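Local coordinates for protein leucine aminopeptidase 1 (Caenorhabditis elegans, PDB 2HB6) that probably acts as a digestive enzyme, a metal-dependent aminopeptidase that releases N-terminal amino acids, preferably leucine, from peptides, at residues I330-A335 against K422-G427; K252-D257 against R338-D343. The protein carries 1 engineered substitution. All coordinates share one frame; numbering follows the deposited sequence. Where two conformers were deposited one is given.

Following the chain from its N terminus, K252-D257 comes first, at the end of strand 246-254 and round the corner into strand 256-257. Interaction 2 closes its loop when the chain returns as helix 337-350. Before that, I330-A335 has already passed, and interaction 1 closes on it only at K422-G427. The two loops therefore cross rather than nest. Interaction 2 ties the central sheet of the catalytic domain to a helix. Interaction 1 ties together two loops, one of which leads into that same helix. The contacts also meet directly: D334 and D257 share one sodium ion, and the NH1 of R338 probably hydrogen-bonds to the backbone O of N423.

Interaction 1 (I330-A335 against K422-G427); sequences INNTDA and KNSNLG. With NA (sodium ion), chain G.
K422 lays its CD over the side-chain amide of N331, 3.7 Å from ND2. N423 carries the central grip. Its CG sits between the backbone N and the carbonyl carbon (chi1 73°), which turns OD1 and ND2 toward backbone groups of I330-A335. OD1 accepts from the backbone N of N331 at 3.0 Å, with a weak second bond from the N of N332. ND2 donates to the O of N332 at 2.9 Å in a nearly straight bond (171°). It also donates to the O of A335 at 2.9 Å, reaching that oxygen from above the carbonyl plane. The O of N332 also accepts from the N of A335, closing a type I turn; its two donors come from opposite faces. S424 offers its backbone O to the ND2 of N331 at 3.0 Å. L426 then packs its CD1 on the O of N331 (3.5 Å) and its CD2 near the ND2 of N332 (3.6 Å). The amides of N331 and N423 thus satisfy backbone groups of two loops without strand pairing. ND2 of N423 links the first and last residues of the turn carrying D334, which binds sodium through O and OD1 and, by similarity, probably zinc.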
ATOM      1  N   ILE A 330       1.060 -25.459  -6.197  1.00 18.25           N
ATOM      2  CA  ILE A 330       0.221 -24.445  -5.573  1.00 20.11           C
ATOM      3  C   ILE A 330       1.114 -23.238  -5.348  1.00 22.28           C
ATOM      4  O   ILE A 330       2.000 -23.283  -4.512  1.00 26.91           O
ATOM      5  CB  ILE A 330      -0.381 -24.935  -4.237  1.00 20.05           C
ATOM      6  CG1 ILE A 330      -1.283 -26.158  -4.477  1.00 21.00           C
ATOM      7  CG2 ILE A 330      -1.199 -23.804  -3.561  1.00 20.85           C
ATOM      8  CD1 ILE A 330      -1.710 -26.887  -3.186  1.00 21.80           C
ATOM      9  N   ASN A 331       0.909 -22.173  -6.121  1.00 20.20           N
ATOM     10  CA  ASN A 331       1.617 -20.905  -5.848  1.00 24.20           C
ATOM     11  C   ASN A 331       0.719 -19.874  -5.170  1.00 21.93           C
ATOM     12  O   ASN A 331       1.145 -18.770  -4.842  1.00 24.01           O
ATOM     13  CB  ASN A 331       2.259 -20.345  -7.122  1.00 22.51           C
ATOM     14  CG  ASN A 331       1.235 -19.948  -8.171  1.00 30.31           C
ATOM     15  OD1 ASN A 331       0.110 -20.457  -8.193  1.00 26.51           O
ATOM     16  ND2 ASN A 331       1.623 -19.035  -9.047  1.00 22.23           N
ATOM     17  N   ASN A 332      -0.534 -20.253  -4.950  1.00 26.05           N
ATOM     18  CA  ASN A 332      -1.539 -19.343  -4.407  1.00 23.34           C
ATOM     19  C   ASN A 332      -2.585 -20.117  -3.585  1.00 23.47           C
ATOM     20  O   ASN A 332      -3.491 -20.736  -4.136  1.00 23.63           O
ATOM     21  CB  ASN A 332      -2.210 -18.568  -5.554  1.00 22.31           C
ATOM     22  CG  ASN A 332      -3.168 -17.462  -5.064  1.00 26.50           C
ATOM     23  OD1 ASN A 332      -3.446 -17.338  -3.872  1.00 27.85           O
ATOM     24  ND2 ASN A 332      -3.664 -16.654  -5.997  1.00 23.70           N
ATOM     25  N   THR A 333      -2.479 -20.057  -2.260  1.00 22.63           N
ATOM     26  CA  THR A 333      -3.430 -20.767  -1.407  1.00 28.52           C
ATOM     27  C   THR A 333      -4.827 -20.123  -1.378  1.00 29.89           C
ATOM     28  O   THR A 333      -5.801 -20.767  -0.983  1.00 35.84           O
ATOM     29  CB  THR A 333      -2.919 -20.908   0.038  1.00 28.45           C
ATOM     30  OG1 THR A 333      -2.795 -19.608   0.613  1.00 27.41           O
ATOM     31  CG2 THR A 333      -1.567 -21.631   0.072  1.00 23.69           C
ATOM     32  N   ASP A 334      -4.914 -18.862  -1.793  1.00 27.81           N
ATOM     33  CA  ASP A 334      -6.201 -18.195  -2.016  1.00 28.24           C
ATOM     34  C   ASP A 334      -6.827 -18.533  -3.384  1.00 27.59           C
ATOM     35  O   ASP A 334      -7.861 -17.977  -3.764  1.00 27.67           O
ATOM     36  CB  ASP A 334      -6.046 -16.681  -1.859  1.00 29.60           C
ATOM     37  CG  ASP A 334      -7.371 -15.980  -1.579  1.00 35.31           C
ATOM     38  OD1 ASP A 334      -8.347 -16.660  -1.188  1.00 39.29           O
ATOM     39  OD2 ASP A 334      -7.450 -14.754  -1.785  1.00 41.35           O
ATOM     40  N   ALA A 335      -6.226 -19.456  -4.117  1.00 20.93           N
ATOM     41  CA  ALA A 335      -6.833 -19.947  -5.346  1.00 21.54           C
ATOM     42  C   ALA A 335      -7.129 -21.436  -5.215  1.00 23.19           C
ATOM     43  O   ALA A 335      -6.772 -22.238  -6.082  1.00 23.52           O
ATOM     44  CB  ALA A 335      -5.922 -19.662  -6.533  1.00 23.14           C
ATOM     45  N   LYS A 422       0.667 -24.858 -12.566  1.00 18.24           N
ATOM     46  CA  LYS A 422       0.433 -24.097 -11.332  1.00 18.06           C
ATOM     47  C   LYS A 422      -1.071 -23.925 -11.187  1.00 17.71           C
ATOM     48  O   LYS A 422      -1.805 -24.059 -12.166  1.00 17.33           O
ATOM     49  CB  LYS A 422       1.094 -22.710 -11.414  1.00 17.85           C
ATOM     50  CG  LYS A 422       2.624 -22.762 -11.460  1.00 19.90           C
ATOM     51  CD  LYS A 422       3.265 -21.379 -11.321  1.00 21.60           C
ATOM     52  CE  LYS A 422       4.800 -21.466 -11.386  1.00 22.44           C
ATOM     53  NZ  LYS A 422       5.432 -20.114 -11.156  1.00 23.52           N
ATOM     54  N   ASN A 423      -1.542 -23.610  -9.986  1.00 18.19           N
ATOM     55  CA  ASN A 423      -2.962 -23.344  -9.816  1.00 21.16           C
ATOM     56  C   ASN A 423      -3.377 -21.916 -10.168  1.00 22.34           C
ATOM     57  O   ASN A 423      -4.553 -21.656 -10.398  1.00 21.53           O
ATOM     58  CB  ASN A 423      -3.465 -23.764  -8.426  1.00 18.02           C
ATOM     59  CG  ASN A 423      -3.001 -22.828  -7.309  1.00 20.95           C
ATOM     60  OD1 ASN A 423      -1.836 -22.430  -7.251  1.00 20.44           O
ATOM     61  ND2 ASN A 423      -3.913 -22.495  -6.404  1.00 21.05           N
ATOM     62  N   SER A 424      -2.410 -21.001 -10.255  1.00 18.29           N
ATOM     63  CA  SER A 424      -2.722 -19.602 -10.519  0.50 18.60           C
ATOM     64  C   SER A 424      -1.513 -18.913 -11.126  1.00 23.18           C
ATOM     65  O   SER A 424      -0.424 -19.493 -11.204  1.00 20.93           O
ATOM     66  CB  SER A 424      -3.193 -18.880  -9.245  0.50 23.23           C
ATOM     67  OG  SER A 424      -2.126 -18.231  -8.585  0.50 17.63           O
ATOM     68  N   ASN A 425      -1.726 -17.693 -11.605  1.00 21.92           N
ATOM     69  CA  ASN A 425      -0.645 -16.842 -12.075  1.00 20.42           C
ATOM     70  C   ASN A 425      -0.699 -15.559 -11.248  1.00 24.80           C
ATOM     71  O   ASN A 425      -1.732 -14.895 -11.180  1.00 21.27           O
ATOM     72  CB  ASN A 425      -0.816 -16.553 -13.580  1.00 19.36           C
ATOM     73  CG  ASN A 425       0.367 -15.773 -14.172  1.00 34.29           C
ATOM     74  OD1 ASN A 425       0.725 -14.704 -13.680  1.00 29.58           O
ATOM     75  ND2 ASN A 425       0.971 -16.310 -15.233  1.00 22.08           N
ATOM     76  N   LEU A 426       0.415 -15.208 -10.620  1.00 25.55           N
ATOM     77  CA  LEU A 426       0.396 -14.117  -9.656  1.00 28.95           C
ATOM     78  C   LEU A 426       0.768 -12.782 -10.271  1.00 35.57           C
ATOM     79  O   LEU A 426       0.746 -11.757  -9.590  1.00 32.74           O
ATOM     80  CB  LEU A 426       1.305 -14.423  -8.468  1.00 30.80           C
ATOM     81  CG  LEU A 426       0.808 -15.556  -7.572  1.00 34.08           C
ATOM     82  CD1 LEU A 426       1.854 -15.824  -6.509  1.00 36.66           C
ATOM     83  CD2 LEU A 426      -0.533 -15.181  -6.950  1.00 32.23           C
ATOM     84  N   GLY A 427       1.110 -12.798 -11.556  1.00 31.22           N
ATOM     85  CA  GLY A 427       1.453 -11.578 -12.258  1.00 32.26           C
ATOM     86  C   GLY A 427       0.566 -11.331 -13.453  1.00 29.66           C
ATOM     87  O   GLY A 427      -0.668 -11.443 -13.382  1.00 34.07           O
TER
HETATM   88 NA    NA G3002     -10.263 -18.330  -2.641  1.00 31.52          NA
HETATM   89  O   HOH W   1     -10.895 -15.946  -4.244  1.00 50.00           O

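Interaction 2 (K252-D257 against R338-D343); sequences KGVVYD and RLILAD. With NA (sodium ion), chain F; NA (sodium ion), chain G; SO4 (sulfate ion), chain C.
K252 meets L341 at the root of its side chain: CB lies 4.0 Å from the CD1 of L341. The next atom, CG, comes near the CD1 of I340 at 4.2 Å. That methyl also packs on the CG2 of V254 at 3.8 Å, so I340 bridges two residues of the strand. From CG the lysine chain is extended and leads away from the helix. CD passes the sulfate O1, and CE already lies beside a sodium ion. The tip, NZ, binds this sodium at 2.3 Å and lies 2.8 Å from the sulfate O1. The OD2 of D257 bridges this sodium and the second one. R338 approaches the sulfate from the helix. Its chain bends at chi3 (76°), which brings the guanidinium edge to the anion. NE donates to O2 at 2.8 Å and NH2 to O3 at 3.1 Å; the backbone N of R338 also donates to O2. The backbone N of G337 binds the sulfate too. D275 and E336 join K252 and D257 on the first sodium; D334, E336, the sulfate O4 and a water join D257 on the second. This is the two-metal site of M17 aminopeptidases, with sodium here where two zinc ions are expected.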
ATOM      1  N   LYS A 252     -18.877 -25.651  -5.749  1.00 15.30           N
ATOM      2  CA  LYS A 252     -17.806 -25.299  -4.825  1.00 18.69           C
ATOM      3  C   LYS A 252     -18.381 -24.987  -3.457  1.00 13.20           C
ATOM      4  O   LYS A 252     -19.129 -24.010  -3.296  1.00 15.62           O
ATOM      5  CB  LYS A 252     -17.024 -24.090  -5.345  1.00 17.94           C
ATOM      6  CG  LYS A 252     -15.963 -23.566  -4.369  1.00 18.68           C
ATOM      7  CD  LYS A 252     -15.492 -22.177  -4.813  1.00 17.85           C
ATOM      8  CE  LYS A 252     -14.652 -21.603  -3.715  1.00 16.29           C
ATOM      9  NZ  LYS A 252     -13.925 -20.342  -4.104  1.00 18.05           N
ATOM     10  N   GLY A 253     -18.018 -25.809  -2.474  1.00 20.43           N
ATOM     11  CA  GLY A 253     -18.585 -25.704  -1.123  1.00 20.69           C
ATOM     12  C   GLY A 253     -17.534 -25.367  -0.087  1.00 20.78           C
ATOM     13  O   GLY A 253     -17.367 -26.089   0.907  1.00 19.78           O
ATOM     14  N   VAL A 254     -16.836 -24.260  -0.310  1.00 16.46           N
ATOM     15  CA  VAL A 254     -15.861 -23.759   0.658  1.00 17.47           C
ATOM     16  C   VAL A 254     -16.611 -23.018   1.756  1.00 18.47           C
ATOM     17  O   VAL A 254     -17.059 -21.883   1.569  1.00 18.10           O
ATOM     18  CB  VAL A 254     -14.770 -22.865  -0.018  1.00 17.07           C
ATOM     19  CG1 VAL A 254     -13.846 -22.254   1.041  1.00 17.36           C
ATOM     20  CG2 VAL A 254     -13.927 -23.726  -0.988  1.00 14.87           C
ATOM     21  N   VAL A 255     -16.789 -23.679   2.897  1.00 18.25           N
ATOM     22  CA  VAL A 255     -17.663 -23.127   3.948  1.00 18.64           C
ATOM     23  C   VAL A 255     -17.067 -21.843   4.557  1.00 17.87           C
ATOM     24  O   VAL A 255     -17.792 -20.973   5.031  1.00 17.66           O
ATOM     25  CB  VAL A 255     -17.987 -24.179   5.052  1.00 19.11           C
ATOM     26  CG1 VAL A 255     -18.719 -25.376   4.431  1.00 17.21           C
ATOM     27  CG2 VAL A 255     -16.712 -24.657   5.773  1.00 19.31           C
ATOM     28  N   TYR A 256     -15.739 -21.742   4.510  1.00 18.63           N
ATOM     29  CA  TYR A 256     -15.038 -20.493   4.786  1.00 19.55           C
ATOM     30  C   TYR A 256     -13.671 -20.504   4.122  1.00 17.61           C
ATOM     31  O   TYR A 256     -12.968 -21.506   4.174  1.00 19.11           O
ATOM     32  CB  TYR A 256     -14.820 -20.307   6.297  1.00 17.66           C
ATOM     33  CG  TYR A 256     -14.524 -18.867   6.618  1.00 22.84           C
ATOM     34  CD1 TYR A 256     -15.568 -17.953   6.791  1.00 24.77           C
ATOM     35  CD2 TYR A 256     -13.217 -18.404   6.697  1.00 24.10           C
ATOM     36  CE1 TYR A 256     -15.321 -16.631   7.048  1.00 21.63           C
ATOM     37  CE2 TYR A 256     -12.952 -17.070   6.977  1.00 24.36           C
ATOM     38  CZ  TYR A 256     -14.007 -16.202   7.153  1.00 20.60           C
ATOM     39  OH  TYR A 256     -13.765 -14.893   7.428  1.00 24.99           O
ATOM     40  N   ASP A 257     -13.295 -19.377   3.524  1.00 20.17           N
ATOM     41  CA  ASP A 257     -11.961 -19.208   2.959  1.00 22.71           C
ATOM     42  C   ASP A 257     -11.205 -18.072   3.667  1.00 21.67           C
ATOM     43  O   ASP A 257     -11.517 -16.902   3.454  1.00 22.10           O
ATOM     44  CB  ASP A 257     -12.106 -18.850   1.486  1.00 24.75           C
ATOM     45  CG  ASP A 257     -10.810 -18.988   0.719  1.00 28.90           C
ATOM     46  OD1 ASP A 257      -9.790 -19.476   1.252  1.00 27.73           O
ATOM     47  OD2 ASP A 257     -10.837 -18.614  -0.469  1.00 40.06           O
ATOM     48  N   ARG A 338     -10.631 -23.700  -7.072  1.00 20.80           N
ATOM     49  CA  ARG A 338     -10.476 -24.353  -8.347  1.00 18.46           C
ATOM     50  C   ARG A 338      -9.819 -25.729  -8.170  1.00 17.97           C
ATOM     51  O   ARG A 338     -10.039 -26.626  -8.992  1.00 20.08           O
ATOM     52  CB  ARG A 338      -9.669 -23.452  -9.301  1.00 20.39           C
ATOM     53  CG  ARG A 338      -8.239 -23.131  -8.815  1.00 17.02           C
ATOM     54  CD  ARG A 338      -7.664 -21.924  -9.575  1.00 20.29           C
ATOM     55  NE  ARG A 338      -8.244 -20.669  -9.104  1.00 21.45           N
ATOM     56  CZ  ARG A 338      -7.820 -19.461  -9.471  1.00 23.50           C
ATOM     57  NH1 ARG A 338      -6.822 -19.353 -10.322  1.00 19.15           N
ATOM     58  NH2 ARG A 338      -8.394 -18.369  -8.988  1.00 19.26           N
ATOM     59  N   LEU A 339      -9.022 -25.911  -7.109  1.00 15.51           N
ATOM     60  CA  LEU A 339      -8.385 -27.221  -6.888  1.00 18.69           C
ATOM     61  C   LEU A 339      -9.447 -28.275  -6.542  1.00 19.26           C
ATOM     62  O   LEU A 339      -9.432 -29.387  -7.071  1.00 17.92           O
ATOM     63  CB  LEU A 339      -7.337 -27.164  -5.771  1.00 17.13           C
ATOM     64  CG  LEU A 339      -6.075 -26.313  -6.023  1.00 22.33           C
ATOM     65  CD1 LEU A 339      -5.221 -26.219  -4.758  1.00 16.72           C
ATOM     66  CD2 LEU A 339      -5.275 -26.897  -7.163  1.00 18.67           C
ATOM     67  N   ILE A 340     -10.365 -27.929  -5.645  1.00 19.10           N
ATOM     68  CA  ILE A 340     -11.359 -28.913  -5.205  1.00 19.75           C
ATOM     69  C   ILE A 340     -12.321 -29.242  -6.359  1.00 20.84           C
ATOM     70  O   ILE A 340     -12.761 -30.394  -6.500  1.00 21.32           O
ATOM     71  CB  ILE A 340     -12.072 -28.491  -3.889  1.00 18.67           C
ATOM     72  CG1 ILE A 340     -13.102 -27.376  -4.139  1.00 18.41           C
ATOM     73  CG2 ILE A 340     -11.009 -28.045  -2.837  1.00 16.46           C
ATOM     74  CD1 ILE A 340     -14.001 -27.016  -2.908  1.00 19.25           C
ATOM     75  N   LEU A 341     -12.601 -28.238  -7.198  1.00 17.08           N
ATOM     76  CA  LEU A 341     -13.471 -28.404  -8.364  1.00 18.33           C
ATOM     77  C   LEU A 341     -12.843 -29.275  -9.451  1.00 18.87           C
ATOM     78  O   LEU A 341     -13.548 -30.015 -10.134  1.00 20.31           O
ATOM     79  CB  LEU A 341     -13.854 -27.051  -8.956  1.00 20.15           C
ATOM     80  CG  LEU A 341     -14.864 -26.264  -8.120  1.00 25.31           C
ATOM     81  CD1 LEU A 341     -14.937 -24.859  -8.630  1.00 19.31           C
ATOM     82  CD2 LEU A 341     -16.240 -26.932  -8.105  1.00 17.92           C
ATOM     83  N   ALA A 342     -11.522 -29.180  -9.610  1.00 18.71           N
ATOM     84  CA  ALA A 342     -10.780 -30.062 -10.519  1.00 19.10           C
ATOM     85  C   ALA A 342     -11.004 -31.547 -10.190  1.00 21.74           C
ATOM     86  O   ALA A 342     -11.119 -32.374 -11.100  1.00 17.55           O
ATOM     87  CB  ALA A 342      -9.283 -29.740 -10.462  1.00 20.61           C
ATOM     88  N   ASP A 343     -11.048 -31.880  -8.897  1.00 19.21           N
ATOM     89  CA  ASP A 343     -11.337 -33.263  -8.469  1.00 20.90           C
ATOM     90  C   ASP A 343     -12.806 -33.589  -8.711  1.00 17.74           C
ATOM     91  O   ASP A 343     -13.127 -34.657  -9.211  1.00 20.02           O
ATOM     92  CB  ASP A 343     -11.027 -33.454  -6.988  1.00 18.78           C
ATOM     93  CG  ASP A 343      -9.540 -33.601  -6.699  1.00 19.30           C
ATOM     94  OD1 ASP A 343      -8.706 -33.652  -7.639  1.00 19.78           O
ATOM     95  OD2 ASP A 343      -9.213 -33.655  -5.504  1.00 17.70           O
TER
HETATM   96 NA    NA F3001     -12.595 -19.774  -2.295  1.00 28.09          NA
HETATM   97 NA    NA G3002     -10.263 -18.330  -2.641  1.00 31.52          NA
HETATM   98  S   SO4 C 492     -10.794 -20.080  -6.173  1.00 26.83           S
HETATM   99  O1  SO4 C 492     -12.193 -20.472  -6.257  1.00 28.22           O
HETATM  100  O2  SO4 C 492      -9.918 -21.008  -6.869  1.00 22.66           O
HETATM  101  O3  SO4 C 492     -10.561 -18.800  -6.854  1.00 24.73           O
HETATM  102  O4  SO4 C 492     -10.465 -20.020  -4.771  1.00 23.64           O
HETATM  103  O   HOH W   1     -10.895 -15.946  -4.244  1.00 50.00           O